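Local coordinates for enoyl-CoA hydratase/isomerase (Mycobacterium abscessus, PDB 3QXZ), which probably catalyses the hydration or double-bond isomerisation of enoyl-CoA thioesters, at residues A[9-14]-A[43-48]; A[51-56]-A[202-207]; A[119-124]-A[215-220]. All blocks are in the same frame, centred on the assembly; numbering follows the deposited sequence.

Contact 1: A[9-14]-A[43-48]; sequences LHEEIR and YQRLDD. With K (potassium ion), chain D; EDO (1,2-ethanediol), chain I.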
loop_
_atom_site.group_PDB
_atom_site.type_symbol
_atom_site.label_atom_id
_atom_site.label_comp_id
_atom_site.label_asym_id
_atom_site.label_seq_id
_atom_site.Cartn_x
_atom_site.Cartn_y
_atom_site.Cartn_z
ATOM N N LEU A 9 -20.914 -8.743 -24.423
ATOM C CA LEU A 9 -21.190 -8.128 -23.131
ATOM C C LEU A 9 -22.685 -8.189 -22.865
ATOM O O LEU A 9 -23.482 -7.619 -23.629
ATOM C CB LEU A 9 -20.717 -6.673 -23.118
ATOM C CG LEU A 9 -20.796 -5.920 -21.794
ATOM C CD1 LEU A 9 -19.881 -6.562 -20.760
ATOM C CD2 LEU A 9 -20.435 -4.471 -22.002
ATOM N N HIS A 10 -23.069 -8.883 -21.797
ATOM C CA HIS A 10 -24.474 -8.943 -21.389
ATOM C C HIS A 10 -24.716 -7.977 -20.235
ATOM O O HIS A 10 -23.809 -7.693 -19.446
ATOM C CB HIS A 10 -24.875 -10.370 -21.005
ATOM C CG HIS A 10 -24.808 -11.348 -22.143
ATOM N ND1 HIS A 10 -24.998 -12.701 -21.967
ATOM C CD2 HIS A 10 -24.571 -11.171 -23.467
ATOM C CE1 HIS A 10 -24.892 -13.314 -23.133
ATOM N NE2 HIS A 10 -24.625 -12.411 -24.061
ATOM N N GLU A 11 -25.936 -7.469 -20.140
ATOM C CA GLU A 11 -26.309 -6.490 -19.130
ATOM C C GLU A 11 -27.705 -6.756 -18.585
ATOM O O GLU A 11 -28.651 -7.016 -19.349
ATOM C CB GLU A 11 -26.229 -5.075 -19.707
ATOM C CG GLU A 11 -26.588 -3.981 -18.705
ATOM C CD GLU A 11 -26.537 -2.610 -19.323
ATOM O OE1 GLU A 11 -25.516 -2.274 -19.957
ATOM O OE2 GLU A 11 -27.533 -1.872 -19.194
ATOM N N GLU A 12 -27.828 -6.700 -17.266
ATOM C CA GLU A 12 -29.124 -6.818 -16.590
ATOM C C GLU A 12 -29.154 -5.850 -15.427
ATOM O O GLU A 12 -28.220 -5.842 -14.621
ATOM C CB GLU A 12 -29.327 -8.247 -16.080
ATOM C CG GLU A 12 -30.696 -8.513 -15.452
ATOM C CD GLU A 12 -30.779 -9.904 -14.835
ATOM O OE1 GLU A 12 -30.346 -10.880 -15.493
ATOM O OE2 GLU A 12 -31.269 -10.018 -13.692
ATOM N N ILE A 13 -30.207 -5.043 -15.328
ATOM C CA ILE A 13 -30.367 -4.091 -14.236
ATOM C C ILE A 13 -31.603 -4.463 -13.443
ATOM O O ILE A 13 -32.693 -4.588 -14.020
ATOM C CB ILE A 13 -30.519 -2.647 -14.732
ATOM C CG1 ILE A 13 -29.402 -2.285 -15.717
ATOM C CG2 ILE A 13 -30.597 -1.676 -13.522
ATOM C CD1 ILE A 13 -29.575 -0.921 -16.374
ATOM N N ARG A 14 -31.441 -4.648 -12.141
ATOM C CA ARG A 14 -32.563 -4.961 -11.262
ATOM C C ARG A 14 -32.330 -4.387 -9.874
ATOM O O ARG A 14 -31.257 -4.562 -9.287
ATOM C CB ARG A 14 -32.794 -6.477 -11.195
ATOM N N TYR A 43 -20.016 1.213 -18.980
ATOM C CA TYR A 43 -19.623 1.941 -17.766
ATOM C C TYR A 43 -20.152 3.378 -17.799
ATOM O O TYR A 43 -20.698 3.866 -16.815
ATOM C CB TYR A 43 -18.107 1.963 -17.604
ATOM C CG TYR A 43 -17.514 0.742 -16.958
ATOM C CD1 TYR A 43 -18.247 -0.048 -16.071
ATOM C CD2 TYR A 43 -16.199 0.392 -17.217
ATOM C CE1 TYR A 43 -17.670 -1.152 -15.445
ATOM C CE2 TYR A 43 -15.616 -0.730 -16.606
ATOM C CZ TYR A 43 -16.372 -1.493 -15.735
ATOM O OH TYR A 43 -15.809 -2.584 -15.098
ATOM N N GLN A 44 -19.978 4.070 -18.924
ATOM C CA GLN A 44 -20.395 5.465 -18.997
ATOM C C GLN A 44 -21.918 5.617 -18.871
ATOM O O GLN A 44 -22.418 6.447 -18.097
ATOM C CB GLN A 44 -19.901 6.133 -20.282
ATOM C CG GLN A 44 -20.217 7.645 -20.304
ATOM C CD GLN A 44 -19.482 8.383 -19.198
ATOM O OE1 GLN A 44 -18.254 8.499 -19.227
ATOM N NE2 GLN A 44 -20.232 8.881 -18.204
ATOM N N ARG A 45 -22.662 4.796 -19.605
ATOM C CA ARG A 45 -24.121 4.874 -19.585
ATOM C C ARG A 45 -24.661 4.522 -18.200
ATOM O O ARG A 45 -25.553 5.202 -17.689
ATOM C CB ARG A 45 -24.700 3.951 -20.667
ATOM C CG ARG A 45 -26.212 3.837 -20.623
ATOM C CD ARG A 45 -26.751 3.027 -21.801
ATOM N NE ARG A 45 -25.976 1.811 -22.032
ATOM C CZ ARG A 45 -26.063 0.701 -21.300
ATOM N NH1 ARG A 45 -26.904 0.633 -20.265
ATOM N NH2 ARG A 45 -25.294 -0.339 -21.604
ATOM N N LEU A 46 -24.120 3.463 -17.593
ATOM C CA LEU A 46 -24.593 3.017 -16.292
ATOM C C LEU A 46 -24.227 4.030 -15.215
ATOM O O LEU A 46 -25.000 4.249 -14.279
ATOM C CB LEU A 46 -24.056 1.612 -15.959
ATOM C CG LEU A 46 -24.571 0.490 -16.871
ATOM C CD1 LEU A 46 -23.801 -0.786 -16.593
ATOM C CD2 LEU A 46 -26.070 0.279 -16.695
ATOM N N ASP A 47 -23.060 4.658 -15.344
ATOM C CA ASP A 47 -22.685 5.704 -14.401
ATOM C C ASP A 47 -23.688 6.856 -14.448
ATOM O O ASP A 47 -24.090 7.383 -13.400
ATOM C CB ASP A 47 -21.259 6.214 -14.650
ATOM C CG ASP A 47 -20.686 6.963 -13.461
ATOM O OD1 ASP A 47 -21.008 6.613 -12.309
ATOM O OD2 ASP A 47 -19.892 7.883 -13.685
ATOM N N ASP A 48 -24.110 7.217 -15.660
ATOM C CA ASP A 48 -25.034 8.323 -15.863
ATOM C C ASP A 48 -26.468 8.011 -15.445
ATOM O O ASP A 48 -27.236 8.939 -15.180
ATOM C CB ASP A 48 -24.991 8.772 -17.322
ATOM C CG ASP A 48 -23.674 9.416 -17.689
ATOM O OD1 ASP A 48 -22.942 9.849 -16.769
ATOM O OD2 ASP A 48 -23.374 9.495 -18.899
HETATM K K K D . -25.310 5.514 -11.750
HETATM C C1 EDO I . -16.510 8.981 -16.180
HETATM O O1 EDO I . -16.441 9.633 -17.454
HETATM C C2 EDO I . -17.541 9.674 -15.298
HETATM O O2 EDO I . -18.863 9.264 -15.680
HETATM O O HOH W 1 -25.824 7.791 -10.345
#

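Contact 2: A[51-56]-A[202-207]; sequences AVRVIV and TNVAPE. With K (potassium ion), chain D; EDO (1,2-ethanediol), chain H.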
loop_
_atom_site.group_PDB
_atom_site.type_symbol
_atom_site.label_atom_id
_atom_site.label_comp_id
_atom_site.label_asym_id
_atom_site.label_seq_id
_atom_site.Cartn_x
_atom_site.Cartn_y
_atom_site.Cartn_z
ATOM N N ALA A 51 -30.693 5.513 -11.661
ATOM C CA ALA A 51 -31.309 4.324 -11.078
ATOM C C ALA A 51 -30.283 3.243 -10.742
ATOM O O ALA A 51 -30.594 2.298 -10.025
ATOM C CB ALA A 51 -32.362 3.774 -12.015
ATOM N N VAL A 52 -29.074 3.367 -11.284
ATOM C CA VAL A 52 -28.028 2.361 -11.061
ATOM C C VAL A 52 -27.123 2.811 -9.910
ATOM O O VAL A 52 -26.382 3.807 -10.023
ATOM C CB VAL A 52 -27.213 2.068 -12.328
ATOM C CG1 VAL A 52 -26.042 1.110 -12.014
ATOM C CG2 VAL A 52 -28.099 1.452 -13.435
ATOM N N ARG A 53 -27.212 2.087 -8.805
ATOM C CA ARG A 53 -26.449 2.376 -7.590
ATOM C C ARG A 53 -25.085 1.693 -7.549
ATOM O O ARG A 53 -24.138 2.235 -6.949
ATOM C CB ARG A 53 -27.253 1.982 -6.343
ATOM C CG ARG A 53 -28.538 2.825 -6.106
ATOM C CD ARG A 53 -28.274 4.321 -5.871
ATOM N NE ARG A 53 -27.110 4.464 -5.014
ATOM C CZ ARG A 53 -27.074 4.234 -3.711
ATOM N NH1 ARG A 53 -28.183 4.000 -2.989
ATOM N NH2 ARG A 53 -25.898 4.293 -3.103
ATOM N N VAL A 54 -24.988 0.519 -8.168
ATOM C CA VAL A 54 -23.757 -0.289 -8.147
ATOM C C VAL A 54 -23.705 -1.078 -9.440
ATOM O O VAL A 54 -24.751 -1.531 -9.943
ATOM C CB VAL A 54 -23.736 -1.312 -6.959
ATOM C CG1 VAL A 54 -22.422 -2.084 -6.909
ATOM C CG2 VAL A 54 -23.994 -0.650 -5.638
ATOM N N ILE A 55 -22.486 -1.260 -9.948
ATOM C CA ILE A 55 -22.223 -2.108 -11.101
ATOM C C ILE A 55 -21.415 -3.317 -10.648
ATOM O O ILE A 55 -20.393 -3.165 -9.965
ATOM C CB ILE A 55 -21.440 -1.339 -12.181
ATOM C CG1 ILE A 55 -22.235 -0.123 -12.667
ATOM C CG2 ILE A 55 -21.054 -2.267 -13.345
ATOM C CD1 ILE A 55 -21.382 0.988 -13.309
ATOM N N VAL A 56 -21.870 -4.508 -11.022
ATOM C CA VAL A 56 -21.115 -5.749 -10.783
ATOM C C VAL A 56 -20.637 -6.284 -12.118
ATOM O O VAL A 56 -21.450 -6.462 -13.024
ATOM C CB VAL A 56 -21.976 -6.803 -10.040
ATOM C CG1 VAL A 56 -21.219 -8.132 -9.869
ATOM C CG2 VAL A 56 -22.410 -6.262 -8.676
ATOM N N THR A 202 -29.271 -0.312 -1.021
ATOM C CA THR A 202 -30.302 -0.089 -0.003
ATOM C C THR A 202 -29.825 0.867 1.089
ATOM O O THR A 202 -30.527 1.822 1.435
ATOM C CB THR A 202 -30.707 -1.425 0.613
ATOM O OG1 THR A 202 -31.187 -2.266 -0.444
ATOM C CG2 THR A 202 -31.818 -1.229 1.662
ATOM N N ASN A 203 -28.625 0.635 1.623
ATOM C CA ASN A 203 -28.229 1.242 2.889
ATOM C C ASN A 203 -27.171 2.318 2.834
ATOM O O ASN A 203 -26.864 2.912 3.872
ATOM C CB ASN A 203 -27.800 0.157 3.870
ATOM C CG ASN A 203 -28.946 -0.755 4.218
ATOM O OD1 ASN A 203 -30.011 -0.292 4.626
ATOM N ND2 ASN A 203 -28.756 -2.037 4.016
ATOM N N VAL A 204 -26.646 2.594 1.639
ATOM C CA VAL A 204 -25.624 3.640 1.480
ATOM C C VAL A 204 -26.219 4.773 0.646
ATOM O O VAL A 204 -26.813 4.534 -0.410
ATOM C CB VAL A 204 -24.357 3.065 0.812
ATOM C CG1 VAL A 204 -23.369 4.185 0.421
ATOM C CG2 VAL A 204 -23.698 2.018 1.732
ATOM N N ALA A 205 -26.094 6.007 1.120
ATOM C CA ALA A 205 -26.713 7.139 0.410
ATOM C C ALA A 205 -26.053 7.330 -0.965
ATOM O O ALA A 205 -24.829 7.188 -1.085
ATOM C CB ALA A 205 -26.612 8.418 1.228
ATOM N N PRO A 206 -26.836 7.657 -2.009
ATOM C CA PRO A 206 -26.249 7.758 -3.366
ATOM C C PRO A 206 -25.143 8.799 -3.478
ATOM O O PRO A 206 -24.068 8.508 -4.026
ATOM C CB PRO A 206 -27.445 8.121 -4.269
ATOM C CG PRO A 206 -28.622 8.297 -3.365
ATOM C CD PRO A 206 -28.308 7.794 -2.002
ATOM N N GLU A 207 -25.366 10.002 -2.952
ATOM C CA GLU A 207 -24.350 11.044 -3.062
ATOM C C GLU A 207 -23.155 10.744 -2.154
ATOM O O GLU A 207 -22.013 11.094 -2.477
ATOM C CB GLU A 207 -24.945 12.440 -2.800
ATOM C CG GLU A 207 -24.048 13.584 -3.262
ATOM C CD GLU A 207 -23.850 13.689 -4.772
ATOM O OE1 GLU A 207 -24.536 12.998 -5.565
ATOM O OE2 GLU A 207 -22.990 14.493 -5.163
HETATM K K K D . -25.310 5.514 -11.750
HETATM C C1 EDO H . -23.561 6.914 -7.322
HETATM O O1 EDO H . -23.149 6.488 -6.022
HETATM C C2 EDO H . -24.562 5.881 -7.810
HETATM O O2 EDO H . -25.805 5.976 -7.070
HETATM O O HOH W 1 -25.824 7.791 -10.345
#

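Contact 3: A[119-124]-A[215-220]; sequences HADIRI and LLWDAQ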
loop_
_atom_site.group_PDB
_atom_site.type_symbol
_atom_site.label_atom_id
_atom_site.label_comp_id
_atom_site.label_asym_id
_atom_site.label_seq_id
_atom_site.Cartn_x
_atom_site.Cartn_y
_atom_site.Cartn_z
ATOM N N HIS A 119 -9.400 -2.478 -12.113
ATOM C CA HIS A 119 -10.023 -1.145 -12.117
ATOM C C HIS A 119 -11.157 -1.055 -11.109
ATOM O O HIS A 119 -11.547 0.058 -10.736
ATOM C CB HIS A 119 -10.602 -0.801 -13.483
ATOM C CG HIS A 119 -9.581 -0.607 -14.551
ATOM N ND1 HIS A 119 -9.936 -0.257 -15.830
ATOM C CD2 HIS A 119 -8.233 -0.705 -14.533
ATOM C CE1 HIS A 119 -8.839 -0.140 -16.563
ATOM N NE2 HIS A 119 -7.796 -0.413 -15.804
ATOM N N ALA A 120 -11.732 -2.193 -10.713
ATOM C CA ALA A 120 -12.893 -2.188 -9.822
ATOM C C ALA A 120 -12.510 -1.723 -8.411
ATOM O O ALA A 120 -11.350 -1.836 -7.986
ATOM C CB ALA A 120 -13.541 -3.580 -9.755
ATOM N N ASP A 121 -13.487 -1.192 -7.681
ATOM C CA ASP A 121 -13.242 -0.796 -6.289
ATOM C C ASP A 121 -12.942 -1.989 -5.401
ATOM O O ASP A 121 -12.095 -1.922 -4.500
ATOM C CB ASP A 121 -14.466 -0.054 -5.762
ATOM C CG ASP A 121 -14.805 1.148 -6.589
ATOM O OD1 ASP A 121 -13.892 1.984 -6.804
ATOM O OD2 ASP A 121 -15.966 1.263 -7.044
ATOM N N ILE A 122 -13.664 -3.070 -5.664
ATOM C CA ILE A 122 -13.712 -4.235 -4.781
ATOM C C ILE A 122 -13.642 -5.479 -5.670
ATOM O O ILE A 122 -14.265 -5.520 -6.741
ATOM C CB ILE A 122 -15.026 -4.210 -3.972
ATOM C CG1 ILE A 122 -15.065 -2.977 -3.044
ATOM C CG2 ILE A 122 -15.256 -5.550 -3.196
ATOM C CD1 ILE A 122 -16.497 -2.567 -2.554
ATOM N N ARG A 123 -12.861 -6.473 -5.251
ATOM C CA ARG A 123 -12.745 -7.753 -5.967
ATOM C C ARG A 123 -13.019 -8.920 -5.029
ATOM O O ARG A 123 -12.468 -8.996 -3.932
ATOM C CB ARG A 123 -11.341 -7.929 -6.568
ATOM C CG ARG A 123 -11.175 -7.284 -7.939
ATOM C CD ARG A 123 -9.697 -7.138 -8.374
ATOM N NE ARG A 123 -8.988 -6.253 -7.450
ATOM C CZ ARG A 123 -9.175 -4.944 -7.380
ATOM N NH1 ARG A 123 -9.972 -4.304 -8.242
ATOM N NH2 ARG A 123 -8.578 -4.279 -6.413
ATOM N N ILE A 124 -13.857 -9.835 -5.509
ATOM C CA ILE A 124 -14.060 -11.120 -4.842
ATOM C C ILE A 124 -13.605 -12.165 -5.846
ATOM O O ILE A 124 -14.096 -12.179 -6.993
ATOM C CB ILE A 124 -15.539 -11.318 -4.458
ATOM C CG1 ILE A 124 -15.990 -10.203 -3.494
ATOM C CG2 ILE A 124 -15.746 -12.714 -3.814
ATOM C CD1 ILE A 124 -17.500 -10.280 -3.169
ATOM N N LEU A 215 -13.537 11.100 -4.384
ATOM C CA LEU A 215 -12.410 11.692 -3.650
ATOM C C LEU A 215 -11.289 10.659 -3.481
ATOM O O LEU A 215 -10.107 10.965 -3.711
ATOM C CB LEU A 215 -12.859 12.279 -2.305
ATOM C CG LEU A 215 -11.731 12.890 -1.462
ATOM C CD1 LEU A 215 -10.875 13.905 -2.241
ATOM C CD2 LEU A 215 -12.348 13.553 -0.253
ATOM N N LEU A 216 -11.649 9.438 -3.097
ATOM C CA LEU A 216 -10.644 8.391 -2.962
ATOM C C LEU A 216 -9.792 8.285 -4.240
ATOM O O LEU A 216 -8.553 8.324 -4.185
ATOM C CB LEU A 216 -11.313 7.051 -2.625
ATOM C CG LEU A 216 -10.396 5.833 -2.520
ATOM C CD1 LEU A 216 -9.582 5.841 -1.278
ATOM C CD2 LEU A 216 -11.266 4.565 -2.575
ATOM N N TRP A 217 -10.468 8.171 -5.376
ATOM C CA TRP A 217 -9.757 7.935 -6.618
ATOM C C TRP A 217 -9.169 9.204 -7.228
ATOM O O TRP A 217 -8.043 9.142 -7.744
ATOM C CB TRP A 217 -10.641 7.191 -7.610
ATOM C CG TRP A 217 -10.820 5.747 -7.284
ATOM C CD1 TRP A 217 -11.970 5.109 -6.891
ATOM C CD2 TRP A 217 -9.799 4.750 -7.335
ATOM N NE1 TRP A 217 -11.719 3.763 -6.686
ATOM C CE2 TRP A 217 -10.396 3.519 -6.965
ATOM C CE3 TRP A 217 -8.427 4.773 -7.672
ATOM C CZ2 TRP A 217 -9.681 2.325 -6.935
ATOM C CZ3 TRP A 217 -7.717 3.577 -7.641
ATOM C CH2 TRP A 217 -8.341 2.370 -7.251
ATOM N N ASP A 218 -9.878 10.341 -7.200
ATOM C CA ASP A 218 -9.266 11.580 -7.729
ATOM C C ASP A 218 -7.972 11.881 -7.015
ATOM O O ASP A 218 -7.002 12.311 -7.643
ATOM C CB ASP A 218 -10.162 12.814 -7.581
ATOM C CG ASP A 218 -11.343 12.843 -8.557
ATOM O OD1 ASP A 218 -11.401 12.060 -9.538
ATOM O OD2 ASP A 218 -12.211 13.688 -8.328
ATOM N N ALA A 219 -7.945 11.650 -5.702
ATOM C CA ALA A 219 -6.743 11.936 -4.928
ATOM C C ALA A 219 -5.569 11.069 -5.401
ATOM O O ALA A 219 -4.445 11.555 -5.535
ATOM C CB ALA A 219 -7.020 11.786 -3.417
ATOM N N GLN A 220 -5.854 9.794 -5.697
ATOM C CA GLN A 220 -4.832 8.893 -6.251
ATOM C C GLN A 220 -4.429 9.300 -7.657
ATOM O O GLN A 220 -3.231 9.349 -7.967
ATOM C CB GLN A 220 -5.328 7.433 -6.255
ATOM C CG GLN A 220 -5.613 6.841 -4.897
ATOM C CD GLN A 220 -4.372 6.679 -4.085
ATOM O OE1 GLN A 220 -3.324 6.278 -4.610
ATOM N NE2 GLN A 220 -4.461 6.936 -2.783
#

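Contact 1: A[9-14]-A[43-48]
Glu11, on the edge strand 8-14, and Arg45, near the end of helix 33-48, reach for each other from opposite directions and meet in a bidentate salt bridge. Arg45 NH2 donates to Glu11 OE1 over 2.6 Å with a nearly straight N-H...O angle of 167°, while Arg45 NH1 reaches Glu11 OE2 at 2.8 Å. Both oxygens offer their syn lone pairs, and the carboxylate lies at the edge of the guanidinium with the two planes only 23° apart. Glu11 spans the gap because its CG stands anti to the backbone N (chi1 -179°) and the chain stays extended through CD; Arg45 is bent at chi3, which turns its planar end toward the strand.

Beside this pair Leu46 makes the apolar part of the contact. Leu46 CD2 touches Ile13 CD1 at 3.7 Å and also lies 3.6 Å from Glu11 OE2. Leu46 is buried, with Ala18 of strand 17-23 and Ile55 of strand 54-59 against it, a place suited to a branched aliphatic residue. Arg45 and Ile13, both exposed, and the partly exposed Glu11 form the solvent side. On the backbone of the same helix end, Leu46 O and Asp47 O each bind the potassium ion at 2.8 Å.

Two short bonds on syn lone pairs fix the rotation of both flat groups, and the opposite charges probably neutralise each other at this solvent-facing edge.

Contact 2: A[51-56]-A[202-207]
The guanidinium of Arg53 has Pro206 over one face, with Pro206 CA 3.4 Å above the plane and offset toward the rim, while Val204 O and an ethanediol oxygen lie at its edge. Both terminal nitrogens grip the one carbonyl: Arg53 NH2 is 2.9 Å and Arg53 NH1 3.0 Å from Val204 O. The NH1 donor sits almost in line with the C=O bond (178°), whereas NH2 comes from above the carbonyl plane, and both N-H...O angles are well short of straight. Successive bends at chi2 (-62°) and chi3 fold the arginine chain over to this position. Arg53 NE donates to ethanediol O2 at 2.9 Å, and the other hydroxyl of that molecule donates to Pro206 O; it probably came from the crystallisation liquor.

Arginine suits the place because it can satisfy a carbonyl left where helix 186-203 has ended, and proline suits the first turn of the next helix, where no backbone N-H is needed. Val52 O, just before Arg53, binds the potassium ion at 2.6 Å. The contact thus ties the loop entering strand 54-59 to the link between helices 186-203 and 206-222, with Trp261 packed on Pro206 and Leu164 of the second subunit on Val204.

Contact 3: A[119-124]-A[215-220]
In the crotonase-like core, the turn leading into strand 122-126 of the main sheet meets helix 206-222 through a single buried hydrogen bond between Asp121 and Trp217. Trp217 NE1 donates to Asp121 OD1 over 2.8 Å with an N-H...O angle of 148°. The oxygen is approached nearly along its own C-O bond rather than at a lone pair, and it lies somewhat out of the indole plane, near the ring edge. The carboxylate and the ring are turned 35° from each other, so the two groups meet at a slant. The first torsion of Trp217 sends the ring out from the helix toward the turn, and the second (chi2 113°) turns NE1 to Asp121, across a backbone separation of 9.4 Å between Asp121 CA and Trp217 CA.

Tryptophan fits here because it combines a broad apolar surface for the interior with one polar hydrogen that needs an acceptor. Aspartate supplies that acceptor, and its second oxygen is engaged too: Asp121 OD2 forms a salt bridge with Lys213 and accepts from the backbone N of Val101. These partners would offset the cost of burying the carboxylate and probably favour its charged form. From the strand, Arg123 NH1 reaches back to Ala120 O at 2.8 Å, joining strand to turn, and has Ala117 O as a second acceptor.

The ring of Phe95 meets the indole. Strand 101-105 runs alongside strand 122-126, helix 226-241 packs on Leu215 and Ala219, and Thr156 of the second subunit reaches Trp217.

How the contacts relate
All three contacts reach the same six-stranded sheet, through strands 8-14, 54-59 and 122-126. Contact 1 closes before the others open, whereas contacts 2 and 3 interleave along the chain and share helix 206-222, one at its start and the other farther along. Contacts 1 and 2, with centres 13 Å apart, touch directly and share one potassium ion: contact 1 gives the carbonyls of Leu46 and Asp47, contact 2 that of Val52, so the site joins the end of helix 33-48 to the approach to strand 54-59. Contact 3 touches neither; its centre is 18 Å from contact 1 and 15 Å from contact 2. Contacts 2 and 3 join helix 206-222 to the sheet beside the second subunit.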